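PDB 5IZ5: cytosolic phospholipase A2 delta from Homo sapiens, which hydrolyses the sn-2 ester bond of glycerophospholipids in a calcium-dependent manner, releasing a fatty acid, with a preference for linoleic acid at that position. Local coordinates for residues 277-285 and 505-515; 615-625 and 634-642. The protein carries 3 engineered substitutions. All coordinates share one frame; numbering follows the deposited sequence.

Interaction 1. Residues 277-285 and 505-515; sequences GCPEELAVH and LFGSEFFMGRL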
# COMPACT_ATOMS: atom_id res chain seq x y z
N GLY B 277 -5.63 30.01 -9.19
CA GLY B 277 -4.76 29.19 -8.35
C GLY B 277 -5.63 28.18 -7.61
O GLY B 277 -6.69 28.53 -7.10
N CYS B 278 -5.22 26.92 -7.60
CA CYS B 278 -5.86 25.93 -6.74
C CYS B 278 -5.45 26.27 -5.31
O CYS B 278 -4.31 26.67 -5.08
CB CYS B 278 -5.39 24.53 -7.08
SG CYS B 278 -5.85 23.90 -8.73
N PRO B 279 -6.36 26.14 -4.35
CA PRO B 279 -5.95 26.35 -2.95
C PRO B 279 -4.76 25.45 -2.58
O PRO B 279 -4.73 24.30 -3.01
CB PRO B 279 -7.18 25.96 -2.14
CG PRO B 279 -8.33 25.99 -3.10
CD PRO B 279 -7.79 25.80 -4.48
N GLU B 280 -3.81 25.97 -1.80
CA GLU B 280 -2.63 25.18 -1.41
C GLU B 280 -2.88 24.26 -0.21
O GLU B 280 -2.09 24.22 0.74
CB GLU B 280 -1.41 26.07 -1.14
CG GLU B 280 -0.91 26.88 -2.32
CD GLU B 280 0.52 27.39 -2.13
OE1 GLU B 280 1.36 26.68 -1.53
OE2 GLU B 280 0.81 28.51 -2.61
N GLU B 281 -3.99 23.52 -0.24
CA GLU B 281 -4.27 22.52 0.79
C GLU B 281 -4.51 21.14 0.19
O GLU B 281 -5.31 20.95 -0.71
CB GLU B 281 -5.47 22.90 1.66
CG GLU B 281 -5.61 21.99 2.91
CD GLU B 281 -6.54 22.54 3.98
OE1 GLU B 281 -7.46 23.32 3.63
OE2 GLU B 281 -6.35 22.18 5.18
N LEU B 282 -3.82 20.19 0.79
CA LEU B 282 -3.70 18.83 0.33
C LEU B 282 -4.57 17.91 1.16
O LEU B 282 -4.69 18.10 2.36
CB LEU B 282 -2.24 18.43 0.46
CG LEU B 282 -1.33 18.56 -0.77
CD1 LEU B 282 -1.72 19.69 -1.72
CD2 LEU B 282 0.11 18.69 -0.32
N ALA B 283 -5.18 16.92 0.52
CA ALA B 283 -5.82 15.82 1.23
C ALA B 283 -4.76 14.79 1.65
O ALA B 283 -4.97 14.04 2.59
CB ALA B 283 -6.88 15.18 0.36
N VAL B 284 -3.63 14.77 0.96
CA VAL B 284 -2.54 13.86 1.32
C VAL B 284 -1.59 14.55 2.31
O VAL B 284 -1.05 15.62 2.01
CB VAL B 284 -1.78 13.39 0.06
CG1 VAL B 284 -0.65 12.43 0.43
CG2 VAL B 284 -2.73 12.71 -0.91
N HIS B 285 -1.38 13.91 3.47
CA HIS B 285 -0.47 14.38 4.52
C HIS B 285 0.96 14.01 4.14
O HIS B 285 1.28 12.85 3.93
CB HIS B 285 -0.81 13.71 5.88
CG HIS B 285 -2.26 13.76 6.26
ND1 HIS B 285 -2.85 12.80 7.06
CD2 HIS B 285 -3.24 14.65 5.95
CE1 HIS B 285 -4.13 13.10 7.23
NE2 HIS B 285 -4.39 14.21 6.57
N LEU B 505 -10.55 8.11 3.11
CA LEU B 505 -10.21 8.52 1.75
C LEU B 505 -9.38 7.49 0.96
O LEU B 505 -9.13 7.70 -0.23
CB LEU B 505 -9.46 9.86 1.80
CG LEU B 505 -10.27 11.05 2.34
CD1 LEU B 505 -9.45 12.31 2.19
CD2 LEU B 505 -11.60 11.21 1.62
N PHE B 506 -8.97 6.40 1.59
CA PHE B 506 -8.21 5.36 0.88
C PHE B 506 -9.12 4.65 -0.11
O PHE B 506 -10.16 4.11 0.26
CB PHE B 506 -7.60 4.33 1.84
CG PHE B 506 -7.03 3.15 1.13
CD1 PHE B 506 -5.80 3.24 0.50
CD2 PHE B 506 -7.74 1.96 1.06
CE1 PHE B 506 -5.28 2.17 -0.19
CE2 PHE B 506 -7.22 0.88 0.38
CZ PHE B 506 -5.99 0.99 -0.24
N GLY B 507 -8.70 4.65 -1.37
CA GLY B 507 -9.53 4.14 -2.45
C GLY B 507 -10.16 5.25 -3.28
O GLY B 507 -10.76 4.97 -4.32
N SER B 508 -10.03 6.50 -2.84
CA SER B 508 -10.51 7.64 -3.62
C SER B 508 -9.46 8.02 -4.64
O SER B 508 -8.32 7.56 -4.58
CB SER B 508 -10.85 8.83 -2.72
OG SER B 508 -12.01 8.56 -1.94
N GLU B 509 -9.85 8.87 -5.58
CA GLU B 509 -8.96 9.29 -6.66
C GLU B 509 -8.33 10.63 -6.34
O GLU B 509 -9.01 11.55 -5.88
CB GLU B 509 -9.74 9.35 -7.98
CG GLU B 509 -10.16 7.97 -8.48
CD GLU B 509 -11.15 8.01 -9.63
OE1 GLU B 509 -11.44 9.11 -10.15
OE2 GLU B 509 -11.64 6.93 -10.00
N PHE B 510 -7.04 10.74 -6.60
CA PHE B 510 -6.26 11.89 -6.23
C PHE B 510 -5.42 12.37 -7.39
O PHE B 510 -5.12 11.60 -8.32
CB PHE B 510 -5.29 11.53 -5.09
CG PHE B 510 -5.96 11.26 -3.78
CD1 PHE B 510 -5.96 12.21 -2.77
CD2 PHE B 510 -6.58 10.04 -3.53
CE1 PHE B 510 -6.56 11.95 -1.55
CE2 PHE B 510 -7.18 9.77 -2.31
CZ PHE B 510 -7.17 10.73 -1.32
N PHE B 511 -5.03 13.64 -7.33
CA PHE B 511 -4.03 14.19 -8.22
C PHE B 511 -3.23 15.29 -7.52
O PHE B 511 -3.78 16.25 -7.00
CB PHE B 511 -4.66 14.76 -9.48
CG PHE B 511 -3.67 15.37 -10.42
CD1 PHE B 511 -3.61 16.76 -10.60
CD2 PHE B 511 -2.77 14.58 -11.10
CE1 PHE B 511 -2.68 17.33 -11.45
CE2 PHE B 511 -1.83 15.14 -11.96
CZ PHE B 511 -1.79 16.52 -12.13
N MET B 512 -1.91 15.13 -7.52
CA MET B 512 -0.99 16.08 -6.88
C MET B 512 -1.39 16.38 -5.43
O MET B 512 -1.31 17.53 -4.98
CB MET B 512 -0.90 17.37 -7.69
CG MET B 512 0.34 18.20 -7.42
SD MET B 512 1.82 17.45 -8.05
CE MET B 512 1.60 17.68 -9.82
N GLY B 513 -1.82 15.34 -4.71
CA GLY B 513 -2.14 15.47 -3.31
C GLY B 513 -3.54 15.96 -3.03
O GLY B 513 -3.95 15.98 -1.87
N ARG B 514 -4.28 16.36 -4.08
CA ARG B 514 -5.67 16.80 -3.93
C ARG B 514 -6.65 15.68 -4.23
O ARG B 514 -6.42 14.85 -5.12
CB ARG B 514 -5.99 17.97 -4.86
CG ARG B 514 -5.53 19.33 -4.36
CD ARG B 514 -4.10 19.62 -4.78
NE ARG B 514 -3.72 20.99 -4.49
CZ ARG B 514 -2.49 21.48 -4.64
NH1 ARG B 514 -1.51 20.68 -5.06
NH2 ARG B 514 -2.23 22.75 -4.36
N LEU B 515 -7.74 15.67 -3.50
CA LEU B 515 -8.82 14.72 -3.73
C LEU B 515 -9.57 15.11 -5.00
O LEU B 515 -10.10 16.22 -5.09
CB LEU B 515 -9.76 14.72 -2.52
CG LEU B 515 -11.01 13.86 -2.62
CD1 LEU B 515 -10.64 12.39 -2.70
CD2 LEU B 515 -11.91 14.15 -1.43
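The guanidinium of Arg514 has Leu282 CD1 over one face, 3.4 Å above its plane and offset toward the rim. At its edge, in the plane, lies the carbonyl oxygen of Pro279. Arg514 NH2 gives Pro279 O a nearly straight hydrogen bond (3.2 Å, N-H...O angle 167°), although the donor is tilted from the carbonyl plane. Arg514 NH1 bonds Met512 O of its own hairpin at 3.2 Å. The side chain bends at chi2 (87°), which turns the guanidinium back toward residues 279-282 although the CB of Arg514 points away from them. The Phe510 ring meets Ala283 CB at its edge, 3.8 Å from CE1, and carries Leu515 CD1 over one face. Leu505 O also lies at its edge, in the ring plane. Val284 CG2 touches Phe510 CD1.

Gly513 lies at the tip of the hairpin, in the type I' turn from Phe511 to Arg514. Its carbonyl oxygen accepts two backbone bonds, from Ala283 N at 2.8 Å and from Val284 N at 3.1 Å. The positive phi of Gly513 suits a residue without CB. A CB there would also run into Leu282 CG.

Nearby, Cys278 forms a disulfide with Cys167 of strand 160-172. The contact thus sets the chain that leaves strand 266-277 against the 509-517 hairpin. Its polar part consists of N-H groups meeting main-chain oxygens. The arginine is gripped by two carbonyls, with no carboxylate in contact across the segments. Its buried NE has no partner in the model, so the two terminal nitrogens carry the polar hold and probably fix the rotation of the group.

Interaction 2. Residues 615-625 and 634-642; sequences LHQDYCSHKDF and DSMPSQLTP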
# COMPACT_ATOMS: atom_id res chain seq x y z
N LEU B 615 9.03 13.40 -7.33
CA LEU B 615 10.12 13.13 -6.40
C LEU B 615 11.00 14.36 -6.25
O LEU B 615 11.34 15.01 -7.23
CB LEU B 615 10.97 11.94 -6.87
CG LEU B 615 10.39 10.53 -6.73
CD1 LEU B 615 9.89 10.27 -5.32
CD2 LEU B 615 9.29 10.26 -7.75
N HIS B 616 11.41 14.64 -5.01
CA HIS B 616 12.30 15.76 -4.71
C HIS B 616 13.67 15.49 -5.32
O HIS B 616 14.08 14.33 -5.47
CB HIS B 616 12.41 15.94 -3.19
CG HIS B 616 12.97 17.26 -2.78
ND1 HIS B 616 14.31 17.55 -2.80
CD2 HIS B 616 12.35 18.37 -2.32
CE1 HIS B 616 14.50 18.79 -2.39
NE2 HIS B 616 13.33 19.31 -2.08
N GLN B 617 14.39 16.54 -5.68
CA GLN B 617 15.71 16.41 -6.31
C GLN B 617 16.69 15.57 -5.48
O GLN B 617 17.48 14.81 -6.03
CB GLN B 617 16.31 17.79 -6.59
CG GLN B 617 17.72 17.81 -7.18
CD GLN B 617 17.86 17.04 -8.48
OE1 GLN B 617 18.80 16.28 -8.65
NE2 GLN B 617 16.94 17.25 -9.42
N ASP B 618 16.62 15.67 -4.16
CA ASP B 618 17.51 14.87 -3.34
C ASP B 618 16.76 13.84 -2.48
O ASP B 618 17.20 13.50 -1.39
CB ASP B 618 18.55 15.71 -2.55
CG ASP B 618 18.01 17.04 -2.10
OD1 ASP B 618 18.34 18.09 -2.71
OD2 ASP B 618 17.28 17.02 -1.11
N TYR B 619 15.66 13.33 -3.03
CA TYR B 619 14.89 12.25 -2.37
C TYR B 619 15.78 11.07 -1.93
O TYR B 619 15.57 10.51 -0.86
CB TYR B 619 13.75 11.74 -3.28
CG TYR B 619 14.19 10.79 -4.37
CD1 TYR B 619 14.83 11.25 -5.51
CD2 TYR B 619 13.93 9.43 -4.27
CE1 TYR B 619 15.22 10.38 -6.51
CE2 TYR B 619 14.31 8.55 -5.26
CZ TYR B 619 14.96 9.03 -6.38
OH TYR B 619 15.34 8.16 -7.38
N CYS B 620 16.77 10.71 -2.75
CA CYS B 620 17.65 9.56 -2.44
C CYS B 620 18.42 9.68 -1.14
O CYS B 620 18.58 8.69 -0.43
CB CYS B 620 18.66 9.32 -3.54
SG CYS B 620 18.10 8.16 -4.77
N SER B 621 18.91 10.88 -0.85
CA SER B 621 19.72 11.11 0.33
C SER B 621 18.86 11.66 1.47
O SER B 621 19.20 12.68 2.09
CB SER B 621 20.82 12.12 -0.01
OG SER B 621 20.27 13.40 -0.27
N HIS B 622 17.73 11.00 1.73
CA HIS B 622 16.87 11.33 2.85
C HIS B 622 16.84 10.11 3.75
O HIS B 622 16.72 8.98 3.26
CB HIS B 622 15.47 11.70 2.36
CG HIS B 622 14.51 12.06 3.44
ND1 HIS B 622 13.74 11.12 4.11
CD2 HIS B 622 14.18 13.25 3.98
CE1 HIS B 622 12.99 11.73 5.01
NE2 HIS B 622 13.24 13.03 4.95
N LYS B 623 16.94 10.31 5.05
CA LYS B 623 17.16 9.20 5.98
C LYS B 623 16.08 8.14 5.88
O LYS B 623 16.37 6.95 5.85
CB LYS B 623 17.19 9.71 7.41
CG LYS B 623 18.45 10.49 7.77
CD LYS B 623 18.34 11.12 9.15
CE LYS B 623 19.66 11.72 9.60
NZ LYS B 623 19.52 12.51 10.85
N ASP B 624 14.83 8.58 5.86
CA ASP B 624 13.71 7.65 5.86
C ASP B 624 13.44 6.98 4.52
O ASP B 624 13.06 5.81 4.49
CB ASP B 624 12.45 8.33 6.36
CG ASP B 624 12.63 8.92 7.74
OD1 ASP B 624 13.20 8.23 8.61
OD2 ASP B 624 12.22 10.08 7.96
N PHE B 625 13.65 7.68 3.41
CA PHE B 625 13.49 7.06 2.10
C PHE B 625 14.59 6.02 1.92
O PHE B 625 14.35 4.89 1.48
CB PHE B 625 13.58 8.10 0.97
CG PHE B 625 13.53 7.49 -0.39
CD1 PHE B 625 12.31 7.23 -0.99
CD2 PHE B 625 14.69 7.15 -1.08
CE1 PHE B 625 12.24 6.66 -2.24
CE2 PHE B 625 14.63 6.58 -2.33
CZ PHE B 625 13.40 6.33 -2.91
N ASP B 634 14.76 2.03 -6.92
CA ASP B 634 14.52 3.29 -6.23
C ASP B 634 15.43 4.42 -6.71
O ASP B 634 15.05 5.59 -6.64
CB ASP B 634 14.62 3.10 -4.72
CG ASP B 634 13.53 2.18 -4.19
OD1 ASP B 634 12.53 1.93 -4.89
OD2 ASP B 634 13.66 1.68 -3.06
N SER B 635 16.60 4.08 -7.24
CA SER B 635 17.47 5.09 -7.88
C SER B 635 16.90 5.59 -9.23
O SER B 635 17.48 6.48 -9.86
CB SER B 635 18.91 4.58 -8.06
OG SER B 635 19.03 3.67 -9.14
N MET B 636 15.77 5.01 -9.67
CA MET B 636 15.08 5.39 -10.91
C MET B 636 13.80 6.16 -10.59
O MET B 636 12.72 5.56 -10.47
CB MET B 636 14.75 4.16 -11.75
CG MET B 636 15.97 3.37 -12.21
SD MET B 636 17.07 4.27 -13.33
CE MET B 636 16.06 4.34 -14.82
N PRO B 637 13.90 7.48 -10.46
CA PRO B 637 12.76 8.24 -9.97
C PRO B 637 11.55 8.24 -10.90
O PRO B 637 10.41 8.23 -10.41
CB PRO B 637 13.34 9.64 -9.78
CG PRO B 637 14.43 9.72 -10.79
CD PRO B 637 15.04 8.36 -10.81
N SER B 638 11.76 8.21 -12.21
CA SER B 638 10.64 8.13 -13.15
C SER B 638 9.88 6.80 -13.07
O SER B 638 8.73 6.72 -13.51
CB SER B 638 11.12 8.40 -14.58
OG SER B 638 12.23 7.58 -14.91
N GLN B 639 10.50 5.76 -12.50
CA GLN B 639 9.86 4.45 -12.34
C GLN B 639 9.29 4.20 -10.93
O GLN B 639 8.93 3.07 -10.62
CB GLN B 639 10.84 3.32 -12.68
CG GLN B 639 11.72 3.60 -13.89
CD GLN B 639 12.58 2.40 -14.27
OE1 GLN B 639 13.35 1.89 -13.44
NE2 GLN B 639 12.46 1.94 -15.51
N LEU B 640 9.21 5.23 -10.10
CA LEU B 640 8.66 5.06 -8.74
C LEU B 640 7.14 5.17 -8.71
O LEU B 640 6.51 5.49 -9.71
CB LEU B 640 9.32 6.05 -7.78
CG LEU B 640 10.80 5.79 -7.47
CD1 LEU B 640 11.29 6.69 -6.35
CD2 LEU B 640 11.05 4.33 -7.10
N THR B 641 6.55 4.92 -7.54
CA THR B 641 5.09 4.81 -7.41
C THR B 641 4.26 6.09 -7.64
O THR B 641 3.12 6.00 -8.11
CB THR B 641 4.71 4.18 -6.04
OG1 THR B 641 5.27 2.87 -5.94
CG2 THR B 641 3.20 4.07 -5.85
N PRO B 642 4.81 7.28 -7.32
CA PRO B 642 4.00 8.50 -7.44
C PRO B 642 3.34 8.69 -8.81
O PRO B 642 2.22 9.17 -8.88
CB PRO B 642 5.01 9.61 -7.16
CG PRO B 642 5.95 8.99 -6.20
CD PRO B 642 6.11 7.58 -6.70
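Tyr619 holds its CG between the backbone N and the carbonyl carbon (chi1 79°), and the ring reaches across to residues 634-640. Phe625 turns its own CG anti to the backbone N (chi1 176°), which brings its CZ to Asp634 CB and Leu640 CD1. Tyr619 OH donates a hydrogen bond to Asp634 O at 2.7 Å, in the carbonyl plane. The ring is sandwiched within its own segment, with Cys620 SG over one face and Leu615 CB over the opposite one. Pro637 CB lies 3.8 Å from Tyr619 CZ, and Leu640 CD1 lies 3.7 Å from Tyr619 CE2. A phenylalanine in place of Tyr619 would probably keep much of this packing but leave the Asp634 carbonyl without its hydroxyl partner. Leu615 crosses Leu640 and Pro642 at about a right angle, its CD2 3.9 Å from Pro642 CG. The Asp634 carboxylate is taken up elsewhere, in a salt bridge with Lys496. Leu615 and Pro642 also touch Ile160, and Pro637 touches Val91. This small apolar core closes a pair of short helices, 623-628 and 631-634: the chain after them packs on the strand end and loop before them and on the start of the first, beside strands 91-98 and 160-172.

In the fold
Along the chain, both segments of interaction 1 come before those of interaction 2. Their centres lie 20 Å apart and their nearest atoms about 7 Å apart, without touching. All four segments lie within the PLA2c region. Interaction 1 packs on strand 160-172, where Cys278 and Arg514 touch Leu165. Interaction 2 starts from strand 614-615, which pairs antiparallel with that strand. Met512 is also backbone hydrogen-bonded to Gln611, shortly before strand 614-615. Interaction 1 reaches the mixed sheet through strand 499-501. Interaction 2 meets strand 91-98 of the N-terminal C2 domain. Together they are consistent with a junction between the β-rich N-terminal region and the catalytic part, away from the nucleophile and calcium sites.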